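Local structure of beta-galactosidase (Bacillus circulans, 4MAD) at residues 396-401 / 472-477; 420-423 / 428-431; 455-460 / 535-540. The protein probably hydrolyses terminal non-reducing beta-D-galactose residues in beta-D-galactosides, as a family 35 glycoside hydrolase. All blocks are in the same frame, centred on the assembly; numbering follows the deposited sequence.

How the contacts relate
All three contacts lie in the beta-rich part of the chain that follows the (beta/alpha)8 barrel, on the same side of the chain's centre. The antiparallel sheet holding strands 395-403, 449-457, 419-424 and 427-433, in that order, runs through every one of them. Contact 2 is the hairpin at its outer end, and in sequence it falls between the two segments of contact 1; their centres are about 13 Å apart. Contact 3, its centre about 16 Å from that of contact 1 and about 14 Å from that of contact 2, starts on strand 449-457 and crosses to the galactose-binding domain. That strand lies between 395-403 and 419-424, probably hydrogen-bonded to both through Val-456 N to Ile-396 O and Ile-455 N to Gln-421 O.

Contact 1: residues 396-401 / 472-477; sequences IVYETT and KGITEG
Ile-474 lays its CD1 methyl over one face of the Tyr-398 ring, 3.6 Å from the centroid and 19° off the ring normal, a CH-pi contact shifted toward the CD2 side. CG1 follows over the same ring side, 3.8 Å from Tyr-398 CE2, while the two side chains run antiparallel past one another. Ile-396 CG1, from the tyrosine's own strand, lies more loosely over the rim of the opposite face. The tyrosine hydroxyl reaches the backbone of the other segment: Ile-474 N donates to Tyr-398 OH at 3.1 Å, and the bond is nearly straight at 163°. The same oxygen also bonds to Leu-384 O, which gives this buried polar atom two partners and helps fix the turn of the ring. With CG anti to the carbonyl carbon (chi1 -68°), Tyr-398 spans the gap between two sheets that share no backbone pairing here, the CA atoms of Tyr-398 and Ile-474 being 8.7 Å apart. This is face-to-face packing of antiparallel sheets, strand 395-403 in one and strand 473-480 in the other, within the first all-beta domain. Gly-473 passes the hydroxyl edge of the ring, its CA 3.5 Å from Tyr-398 OH; a CB there would collide with that oxygen and, at these backbone angles, press against the preceding carbonyl O. The packing ends quickly beyond this point. The chain turns a corner at Thr-475 and Glu-476, where Thr-475 points away from strand 395-403 and Glu-476 is exposed, bonding to Gln-414; at the end of the other segment Thr-401 is likewise exposed.

Contact 2: residues 420-423 / 428-431; sequences GQVY and YVGI
The rings of Tyr-423 and Tyr-428 meet across the hairpin, Tyr-423 CE1 3.6 Å from Tyr-428 CD1 and the planes at 56°, an oblique pairing. Tyr-423 CE1 and Gln-421 CB lie at the edge of the Tyr-428 ring, near its plane, while Gly-430 N of the same strand sits over the centre of one face, 3.6 Å above the ring plane. For Tyr-428 this position follows from a CG anti to the backbone N (chi1 177°), which lays the ring back along its own strand over Gly-430. The Tyr-423 hydroxyl bonds to Asn-511 O, beyond the hairpin. On the same face Gln-421 CG touches Ile-431 CG2 at 4.1 Å, while its amide NE2 reaches Leu-578 O. Val-422 lies on the other face and reaches Leu-441, which Val-429 also touches. Between the faces Val-422 N donates to Gly-430 O at 2.9 Å, nearly straight and close to the line of the C=O bond; a bond from Val-429 N to Val-422 O is less certain. Val-429 and Gly-430 both stand opposite Val-422, a classic beta bulge in the hairpin that ends the antiparallel sheet of the first all-beta domain, with 427-433 as an outermost strand.

Contact 3: residues 455-460 / 535-540; sequences IVENMG and WTKGVV
Glu-457 and Lys-537 reach for each other from opposite directions and meet in a salt bridge, Glu-457 OE1 lying 2.7 Å from Lys-537 NZ. The ammonium approaches the syn side of that oxygen, 18° out of the carboxylate plane. Both side chains leave with CG anti to the backbone N, and the long arms bridge backbones that come no nearer than Glu-457 CA and Gly-538 CA, 10.1 Å apart; a bend at the end of the lysine (chi4 -57°) swings NZ to the carboxylate. Met-459 crosses the lysine at about a right angle, its CE methyl 3.9 Å from Lys-537 CE. The second carboxylate oxygen is used as well: a water donates to Glu-457 OE2 at 2.8 Å and to Gly-538 O at 3.1 Å, and Arg-549 forms a salt bridge with OE2. Trp-551 offers its ring to Lys-537 in a cation-pi contact. A glutamine here would probably leave the positive charges of Lys-537 and Arg-549 without their shared anion. Next along the chain, Asn-458 OD1 accepts from Gly-460 N at 2.8 Å in an Asx turn. The whole is a buried, water-assisted ion-pair cluster at the interface between the first all-beta domain and the galactose-binding domain.

Contact 1: residues 396-401 / 472-477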
ATOM      1  N   ILE A 396       0.783  14.529  12.511  1.00 15.62           N
ATOM      2  CA  ILE A 396       0.012  15.069  13.606  1.00 15.50           C
ATOM      3  C   ILE A 396       0.937  15.857  14.506  1.00 15.96           C
ATOM      4  O   ILE A 396       1.998  15.451  14.775  1.00 14.54           O
ATOM      5  CB  ILE A 396      -0.734  13.967  14.359  1.00 14.31           C
ATOM      6  CG1 ILE A 396      -1.503  14.532  15.532  1.00 16.55           C
ATOM      7  CG2 ILE A 396       0.190  12.957  14.833  1.00 14.04           C
ATOM      8  CD1 ILE A 396      -2.426  13.635  16.066  1.00 16.44           C
ATOM      9  N   VAL A 397       0.477  17.008  14.919  1.00 16.32           N
ATOM     10  CA  VAL A 397       1.257  17.822  15.778  1.00 16.54           C
ATOM     11  C   VAL A 397       0.683  17.735  17.197  1.00 17.32           C
ATOM     12  O   VAL A 397      -0.461  17.911  17.393  1.00 18.23           O
ATOM     13  CB  VAL A 397       1.229  19.295  15.378  1.00 17.13           C
ATOM     14  CG1 VAL A 397       1.990  20.104  16.318  1.00 18.87           C
ATOM     15  CG2 VAL A 397       1.755  19.484  14.024  1.00 21.23           C
ATOM     16  N   TYR A 398       1.559  17.471  18.143  1.00 15.84           N
ATOM     17  CA  TYR A 398       1.224  17.369  19.542  1.00 17.07           C
ATOM     18  C   TYR A 398       1.909  18.547  20.268  1.00 17.88           C
ATOM     19  O   TYR A 398       3.029  18.814  20.041  1.00 14.36           O
ATOM     20  CB  TYR A 398       1.746  16.092  20.192  1.00 16.35           C
ATOM     21  CG  TYR A 398       1.147  14.764  19.767  1.00 20.95           C
ATOM     22  CD1 TYR A 398       0.130  14.171  20.489  1.00 17.89           C
ATOM     23  CD2 TYR A 398       1.650  14.054  18.708  1.00 18.10           C
ATOM     24  CE1 TYR A 398      -0.372  12.966  20.123  1.00 16.11           C
ATOM     25  CE2 TYR A 398       1.142  12.873  18.379  1.00 18.41           C
ATOM     26  CZ  TYR A 398       0.123  12.322  19.080  1.00 16.33           C
ATOM     27  OH  TYR A 398      -0.375  11.152  18.746  1.00 18.58           O
ATOM     28  N   GLU A 399       1.160  19.249  21.098  1.00 17.13           N
ATOM     29  CA  GLU A 399       1.619  20.493  21.653  1.00 19.49           C
ATOM     30  C   GLU A 399       1.213  20.616  23.143  1.00 18.54           C
ATOM     31  O   GLU A 399       0.112  20.326  23.491  1.00 19.32           O
ATOM     32  CB  GLU A 399       1.007  21.600  20.822  1.00 21.34           C
ATOM     33  CG  GLU A 399       1.101  22.986  21.248  1.00 29.18           C
ATOM     34  CD  GLU A 399       0.598  23.941  20.133  1.00 36.88           C
ATOM     35  OE1 GLU A 399      -0.476  24.513  20.262  1.00 36.16           O
ATOM     36  OE2 GLU A 399       1.244  24.039  19.097  1.00 34.32           O
ATOM     37  N   THR A 400       2.143  21.029  23.984  1.00 19.05           N
ATOM     38  CA  THR A 400       1.870  21.218  25.396  1.00 22.15           C
ATOM     39  C   THR A 400       2.798  22.261  25.946  1.00 23.53           C
ATOM     40  O   THR A 400       3.847  22.480  25.407  1.00 21.53           O
ATOM     41  CB  THR A 400       2.023  19.941  26.217  1.00 22.59           C
ATOM     42  OG1 THR A 400       1.417  20.081  27.508  1.00 22.85           O
ATOM     43  CG2 THR A 400       3.445  19.613  26.378  1.00 23.02           C
ATOM     44  N   THR A 401       2.388  22.869  27.052  1.00 21.56           N
ATOM     45  CA  THR A 401       3.198  23.835  27.731  1.00 21.74           C
ATOM     46  C   THR A 401       3.779  23.294  29.029  1.00 21.41           C
ATOM     47  O   THR A 401       3.098  22.829  29.851  1.00 25.83           O
ATOM     48  CB  THR A 401       2.435  25.137  28.046  1.00 26.62           C
ATOM     49  OG1 THR A 401       1.766  25.628  26.884  1.00 28.92           O
ATOM     50  CG2 THR A 401       3.387  26.183  28.533  1.00 24.68           C
ATOM     51  N   LYS A 472      -0.293   4.657  15.605  1.00 16.94           N
ATOM     52  CA  LYS A 472       0.558   5.689  15.101  1.00 17.24           C
ATOM     53  C   LYS A 472       0.409   7.034  15.878  1.00 20.24           C
ATOM     54  O   LYS A 472      -0.602   7.295  16.496  1.00 20.19           O
ATOM     55  CB  LYS A 472       0.341   5.816  13.604  1.00 16.75           C
ATOM     56  CG  LYS A 472       0.542   4.542  12.878  1.00 13.83           C
ATOM     57  CD  LYS A 472       1.918   4.114  12.979  1.00 14.71           C
ATOM     58  CE  LYS A 472       2.390   3.403  11.726  1.00 17.95           C
ATOM     59  NZ  LYS A 472       3.622   2.728  11.864  1.00 15.88           N
ATOM     60  N   GLY A 473       1.453   7.841  15.855  1.00 17.95           N
ATOM     61  CA  GLY A 473       1.566   9.007  16.698  1.00 16.56           C
ATOM     62  C   GLY A 473       2.447   8.696  17.874  1.00 17.66           C
ATOM     63  O   GLY A 473       3.489   8.159  17.724  1.00 17.51           O
ATOM     64  N   ILE A 474       1.979   9.095  19.039  1.00 17.07           N
ATOM     65  CA  ILE A 474       2.641   8.821  20.289  1.00 16.91           C
ATOM     66  C   ILE A 474       1.740   7.839  20.998  1.00 18.50           C
ATOM     67  O   ILE A 474       0.625   8.124  21.253  1.00 18.98           O
ATOM     68  CB  ILE A 474       2.799  10.113  21.081  1.00 16.56           C
ATOM     69  CG1 ILE A 474       3.749  11.016  20.347  1.00 17.40           C
ATOM     70  CG2 ILE A 474       3.280   9.849  22.425  1.00 16.93           C
ATOM     71  CD1 ILE A 474       3.760  12.329  20.744  1.00 20.48           C
ATOM     72  N   THR A 475       2.238   6.643  21.201  1.00 17.54           N
ATOM     73  CA  THR A 475       1.460   5.591  21.804  1.00 20.46           C
ATOM     74  C   THR A 475       1.040   5.747  23.263  1.00 22.35           C
ATOM     75  O   THR A 475      -0.064   5.468  23.580  1.00 22.14           O
ATOM     76  CB  THR A 475       2.122   4.235  21.605  1.00 22.55           C
ATOM     77  OG1 THR A 475       3.388   4.235  22.218  1.00 18.76           O
ATOM     78  CG2 THR A 475       2.271   3.980  20.156  1.00 24.11           C
ATOM     79  N   GLU A 476       1.949   6.162  24.136  1.00 22.66           N
ATOM     80  CA  GLU A 476       1.643   6.260  25.556  1.00 22.50           C
ATOM     81  C   GLU A 476       1.805   7.634  26.212  1.00 21.94           C
ATOM     82  O   GLU A 476       0.991   8.061  26.982  1.00 21.89           O
ATOM     83  CB  GLU A 476       2.534   5.279  26.296  1.00 21.32           C
ATOM     84  CG  GLU A 476       2.258   3.843  26.001  1.00 25.76           C
ATOM     85  CD  GLU A 476       3.294   2.874  26.568  1.00 33.66           C
ATOM     86  OE1 GLU A 476       3.671   2.986  27.723  1.00 30.26           O
ATOM     87  OE2 GLU A 476       3.729   2.031  25.811  1.00 33.01           O
ATOM     88  N   GLY A 477       2.944   8.237  25.979  1.00 19.14           N
ATOM     89  CA  GLY A 477       3.282   9.462  26.669  1.00 18.15           C
ATOM     90  C   GLY A 477       4.534  10.145  26.174  1.00 16.68           C
ATOM     91  O   GLY A 477       5.268   9.591  25.393  1.00 17.54           O
TER

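Contact 2: residues 420-423 / 428-431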
ATOM      1  N   GLY A 420       9.484  11.744  14.547  1.00 14.99           N
ATOM      2  CA  GLY A 420       9.024  13.046  14.913  1.00 17.26           C
ATOM      3  C   GLY A 420      10.087  14.097  15.025  1.00 18.90           C
ATOM      4  O   GLY A 420      11.195  13.800  15.355  1.00 21.00           O
ATOM      5  N   GLN A 421       9.669  15.319  14.799  1.00 18.94           N
ATOM      6  CA  GLN A 421      10.493  16.480  14.907  1.00 17.75           C
ATOM      7  C   GLN A 421      10.049  17.295  16.117  1.00 18.49           C
ATOM      8  O   GLN A 421       8.920  17.590  16.262  1.00 16.09           O
ATOM      9  CB  GLN A 421      10.346  17.325  13.668  1.00 19.19           C
ATOM     10  CG  GLN A 421      10.846  16.667  12.402  1.00 18.03           C
ATOM     11  CD  GLN A 421      10.344  17.376  11.117  1.00 17.35           C
ATOM     12  OE1 GLN A 421       9.340  17.039  10.568  1.00 20.13           O
ATOM     13  NE2 GLN A 421      11.073  18.353  10.690  1.00 22.59           N
ATOM     14  N   VAL A 422      11.001  17.595  16.977  1.00 15.35           N
ATOM     15  CA  VAL A 422      10.759  18.215  18.224  1.00 15.84           C
ATOM     16  C   VAL A 422      11.222  19.683  18.253  1.00 15.47           C
ATOM     17  O   VAL A 422      12.260  19.990  17.851  1.00 16.49           O
ATOM     18  CB  VAL A 422      11.469  17.441  19.351  1.00 16.83           C
ATOM     19  CG1 VAL A 422      11.132  17.976  20.668  1.00 19.13           C
ATOM     20  CG2 VAL A 422      11.133  16.030  19.277  1.00 12.04           C
ATOM     21  N   TYR A 423      10.352  20.529  18.777  1.00 16.57           N
ATOM     22  CA  TYR A 423      10.521  21.954  18.909  1.00 16.09           C
ATOM     23  C   TYR A 423      10.193  22.405  20.336  1.00 18.98           C
ATOM     24  O   TYR A 423       9.218  21.976  20.897  1.00 18.42           O
ATOM     25  CB  TYR A 423       9.626  22.717  17.921  1.00 17.30           C
ATOM     26  CG  TYR A 423       9.800  22.217  16.491  1.00 15.38           C
ATOM     27  CD1 TYR A 423      10.692  22.814  15.631  1.00 22.31           C
ATOM     28  CD2 TYR A 423       9.131  21.105  16.040  1.00 19.95           C
ATOM     29  CE1 TYR A 423      10.882  22.328  14.363  1.00 18.79           C
ATOM     30  CE2 TYR A 423       9.294  20.635  14.785  1.00 18.05           C
ATOM     31  CZ  TYR A 423      10.180  21.239  13.946  1.00 19.28           C
ATOM     32  OH  TYR A 423      10.340  20.741  12.715  1.00 20.05           O
ATOM     33  N   TYR A 428      14.075  24.387  16.914  1.00 21.97           N
ATOM     34  CA  TYR A 428      14.185  22.984  16.629  1.00 21.60           C
ATOM     35  C   TYR A 428      15.175  22.369  17.526  1.00 24.78           C
ATOM     36  O   TYR A 428      16.232  22.875  17.651  1.00 24.71           O
ATOM     37  CB  TYR A 428      14.706  22.809  15.220  1.00 22.09           C
ATOM     38  CG  TYR A 428      14.974  21.399  14.740  1.00 20.21           C
ATOM     39  CD1 TYR A 428      13.957  20.521  14.507  1.00 22.19           C
ATOM     40  CD2 TYR A 428      16.233  20.965  14.502  1.00 25.81           C
ATOM     41  CE1 TYR A 428      14.164  19.268  14.083  1.00 20.26           C
ATOM     42  CE2 TYR A 428      16.458  19.674  14.041  1.00 27.58           C
ATOM     43  CZ  TYR A 428      15.412  18.838  13.825  1.00 23.46           C
ATOM     44  OH  TYR A 428      15.580  17.564  13.372  1.00 24.35           O
ATOM     45  N   VAL A 429      14.840  21.239  18.081  1.00 22.28           N
ATOM     46  CA  VAL A 429      15.756  20.535  18.919  1.00 24.68           C
ATOM     47  C   VAL A 429      16.205  19.169  18.373  1.00 27.46           C
ATOM     48  O   VAL A 429      17.277  18.733  18.681  1.00 28.61           O
ATOM     49  CB  VAL A 429      15.152  20.317  20.317  1.00 20.00           C
ATOM     50  CG1 VAL A 429      14.923  21.651  21.013  1.00 20.00           C
ATOM     51  CG2 VAL A 429      13.855  19.528  20.222  1.00 20.00           C
ATOM     52  N   GLY A 430      15.475  18.556  17.537  1.00 21.53           N
ATOM     53  CA  GLY A 430      15.925  17.320  16.946  1.00 23.91           C
ATOM     54  C   GLY A 430      14.837  16.380  16.520  1.00 22.74           C
ATOM     55  O   GLY A 430      13.715  16.736  16.503  1.00 19.27           O
ATOM     56  N   ILE A 431      15.218  15.160  16.183  1.00 21.49           N
ATOM     57  CA  ILE A 431      14.244  14.166  15.801  1.00 23.58           C
ATOM     58  C   ILE A 431      14.311  12.965  16.712  1.00 22.24           C
ATOM     59  O   ILE A 431      15.343  12.625  17.197  1.00 22.35           O
ATOM     60  CB  ILE A 431      14.450  13.650  14.396  1.00 24.02           C
ATOM     61  CG1 ILE A 431      15.819  13.094  14.273  1.00 31.11           C
ATOM     62  CG2 ILE A 431      14.326  14.720  13.402  1.00 27.39           C
ATOM     63  CD1 ILE A 431      16.228  12.918  12.854  1.00 42.49           C
TER

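Contact 3: residues 455-460 / 535-540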
ATOM      1  N   ILE A 455       6.083  17.091  15.854  1.00 15.83           N
ATOM      2  CA  ILE A 455       5.456  16.765  14.592  1.00 16.08           C
ATOM      3  C   ILE A 455       5.731  15.318  14.239  1.00 15.06           C
ATOM      4  O   ILE A 455       6.812  14.984  13.897  1.00 18.26           O
ATOM      5  CB  ILE A 455       5.970  17.633  13.385  1.00 13.61           C
ATOM      6  CG1 ILE A 455       5.957  19.102  13.756  1.00 17.17           C
ATOM      7  CG2 ILE A 455       5.100  17.399  12.193  1.00 18.22           C
ATOM      8  CD1 ILE A 455       6.426  20.012  12.709  1.00 17.70           C
ATOM      9  N   VAL A 456       4.702  14.506  14.268  1.00 15.06           N
ATOM     10  CA  VAL A 456       4.856  13.094  14.126  1.00 15.18           C
ATOM     11  C   VAL A 456       4.361  12.624  12.754  1.00 15.78           C
ATOM     12  O   VAL A 456       3.340  13.061  12.316  1.00 16.77           O
ATOM     13  CB  VAL A 456       4.159  12.310  15.234  1.00 15.40           C
ATOM     14  CG1 VAL A 456       4.385  10.853  15.026  1.00 15.20           C
ATOM     15  CG2 VAL A 456       4.639  12.737  16.562  1.00 18.97           C
ATOM     16  N   GLU A 457       5.135  11.747  12.129  1.00 14.81           N
ATOM     17  CA  GLU A 457       4.757  11.156  10.892  1.00 17.79           C
ATOM     18  C   GLU A 457       4.397   9.686  11.096  1.00 14.11           C
ATOM     19  O   GLU A 457       5.152   8.964  11.627  1.00 13.25           O
ATOM     20  CB  GLU A 457       5.860  11.233   9.850  1.00 16.31           C
ATOM     21  CG  GLU A 457       5.412  10.824   8.496  1.00 17.40           C
ATOM     22  CD  GLU A 457       6.521  10.887   7.418  1.00 23.59           C
ATOM     23  OE1 GLU A 457       7.642  11.217   7.742  1.00 22.68           O
ATOM     24  OE2 GLU A 457       6.243  10.602   6.269  1.00 21.60           O
ATOM     25  N   ASN A 458       3.218   9.303  10.612  1.00 14.26           N
ATOM     26  CA  ASN A 458       2.812   7.925  10.456  1.00 15.82           C
ATOM     27  C   ASN A 458       3.424   7.545   9.121  1.00 14.49           C
ATOM     28  O   ASN A 458       2.945   7.958   8.117  1.00 13.56           O
ATOM     29  CB  ASN A 458       1.284   7.801  10.279  1.00 14.01           C
ATOM     30  CG  ASN A 458       0.814   6.428   9.774  1.00 13.55           C
ATOM     31  OD1 ASN A 458       1.557   5.585   9.443  1.00 16.04           O
ATOM     32  ND2 ASN A 458      -0.464   6.286   9.638  1.00 19.95           N
ATOM     33  N   MET A 459       4.465   6.738   9.154  1.00 13.01           N
ATOM     34  CA  MET A 459       5.216   6.360   7.971  1.00 15.05           C
ATOM     35  C   MET A 459       4.663   5.125   7.247  1.00 16.44           C
ATOM     36  O   MET A 459       5.247   4.644   6.340  1.00 16.05           O
ATOM     37  CB  MET A 459       6.678   6.165   8.331  1.00 15.54           C
ATOM     38  CG  MET A 459       7.351   7.376   8.871  1.00 15.62           C
ATOM     39  SD  MET A 459       9.062   7.105   9.323  1.00 26.68           S
ATOM     40  CE  MET A 459       9.782   7.050   7.767  1.00 22.84           C
ATOM     41  N   GLY A 460       3.538   4.663   7.753  1.00 14.24           N
ATOM     42  CA  GLY A 460       2.828   3.496   7.306  1.00 16.66           C
ATOM     43  C   GLY A 460       2.641   2.325   8.245  1.00 16.46           C
ATOM     44  O   GLY A 460       3.576   1.895   8.828  1.00 16.02           O
ATOM     45  N   TRP A 535      16.014  17.292  -2.717  1.00 17.67           N
ATOM     46  CA  TRP A 535      15.251  17.489  -1.509  1.00 17.20           C
ATOM     47  C   TRP A 535      15.551  16.407  -0.483  1.00 18.26           C
ATOM     48  O   TRP A 535      16.369  15.575  -0.719  1.00 18.86           O
ATOM     49  CB  TRP A 535      13.769  17.603  -1.843  1.00 15.01           C
ATOM     50  CG  TRP A 535      13.480  18.854  -2.648  1.00 19.66           C
ATOM     51  CD1 TRP A 535      13.708  19.064  -3.963  1.00 17.85           C
ATOM     52  CD2 TRP A 535      12.908  20.057  -2.150  1.00 17.73           C
ATOM     53  NE1 TRP A 535      13.376  20.314  -4.283  1.00 18.05           N
ATOM     54  CE2 TRP A 535      12.842  20.943  -3.203  1.00 19.02           C
ATOM     55  CE3 TRP A 535      12.468  20.469  -0.905  1.00 17.61           C
ATOM     56  CZ2 TRP A 535      12.339  22.213  -3.068  1.00 19.99           C
ATOM     57  CZ3 TRP A 535      11.965  21.730  -0.776  1.00 20.16           C
ATOM     58  CH2 TRP A 535      11.923  22.593  -1.840  1.00 22.47           C
ATOM     59  N   THR A 536      14.908  16.487   0.668  1.00 14.87           N
ATOM     60  CA  THR A 536      15.231  15.574   1.740  1.00 17.40           C
ATOM     61  C   THR A 536      14.149  14.567   2.175  1.00 14.61           C
ATOM     62  O   THR A 536      14.349  13.411   2.082  1.00 15.34           O
ATOM     63  CB  THR A 536      15.847  16.322   2.950  1.00 19.78           C
ATOM     64  OG1 THR A 536      17.114  16.831   2.585  1.00 19.55           O
ATOM     65  CG2 THR A 536      15.997  15.420   4.109  1.00 20.49           C
ATOM     66  N   LYS A 537      13.029  15.054   2.660  1.00 14.64           N
ATOM     67  CA  LYS A 537      11.919  14.198   2.955  1.00 14.19           C
ATOM     68  C   LYS A 537      10.615  14.938   2.913  1.00 15.97           C
ATOM     69  O   LYS A 537      10.517  16.031   3.389  1.00 15.92           O
ATOM     70  CB  LYS A 537      12.096  13.533   4.282  1.00 14.94           C
ATOM     71  CG  LYS A 537      11.070  12.458   4.595  1.00 17.17           C
ATOM     72  CD  LYS A 537      11.413  11.680   5.809  1.00 18.14           C
ATOM     73  CE  LYS A 537      10.743  10.341   5.877  1.00 18.79           C
ATOM     74  NZ  LYS A 537       9.329  10.405   5.812  1.00 21.39           N
ATOM     75  N   GLY A 538       9.624  14.289   2.354  1.00 15.24           N
ATOM     76  CA  GLY A 538       8.326  14.900   2.256  1.00 15.55           C
ATOM     77  C   GLY A 538       7.321  14.223   1.384  1.00 15.39           C
ATOM     78  O   GLY A 538       7.382  13.073   1.225  1.00 16.67           O
ATOM     79  N   VAL A 539       6.362  14.988   0.920  1.00 15.70           N
ATOM     80  CA  VAL A 539       5.335  14.548   0.012  1.00 14.88           C
ATOM     81  C   VAL A 539       5.065  15.616  -1.054  1.00 15.09           C
ATOM     82  O   VAL A 539       5.442  16.730  -0.906  1.00 16.25           O
ATOM     83  CB  VAL A 539       4.042  14.231   0.742  1.00 15.59           C
ATOM     84  CG1 VAL A 539       4.227  13.073   1.662  1.00 16.74           C
ATOM     85  CG2 VAL A 539       3.541  15.413   1.465  1.00 17.87           C
ATOM     86  N   VAL A 540       4.399  15.218  -2.116  1.00 16.70           N
ATOM     87  CA  VAL A 540       4.043  16.127  -3.173  1.00 15.64           C
ATOM     88  C   VAL A 540       2.587  15.986  -3.625  1.00 15.50           C
ATOM     89  O   VAL A 540       2.091  14.921  -3.703  1.00 14.82           O
ATOM     90  CB  VAL A 540       4.999  15.920  -4.347  1.00 17.02           C
ATOM     91  CG1 VAL A 540       4.722  16.874  -5.426  1.00 18.17           C
ATOM     92  CG2 VAL A 540       6.380  16.089  -3.835  1.00 16.44           C
TER
HETATM   93  O   HOH W   1       7.239  12.022   4.116  1.00 26.37           O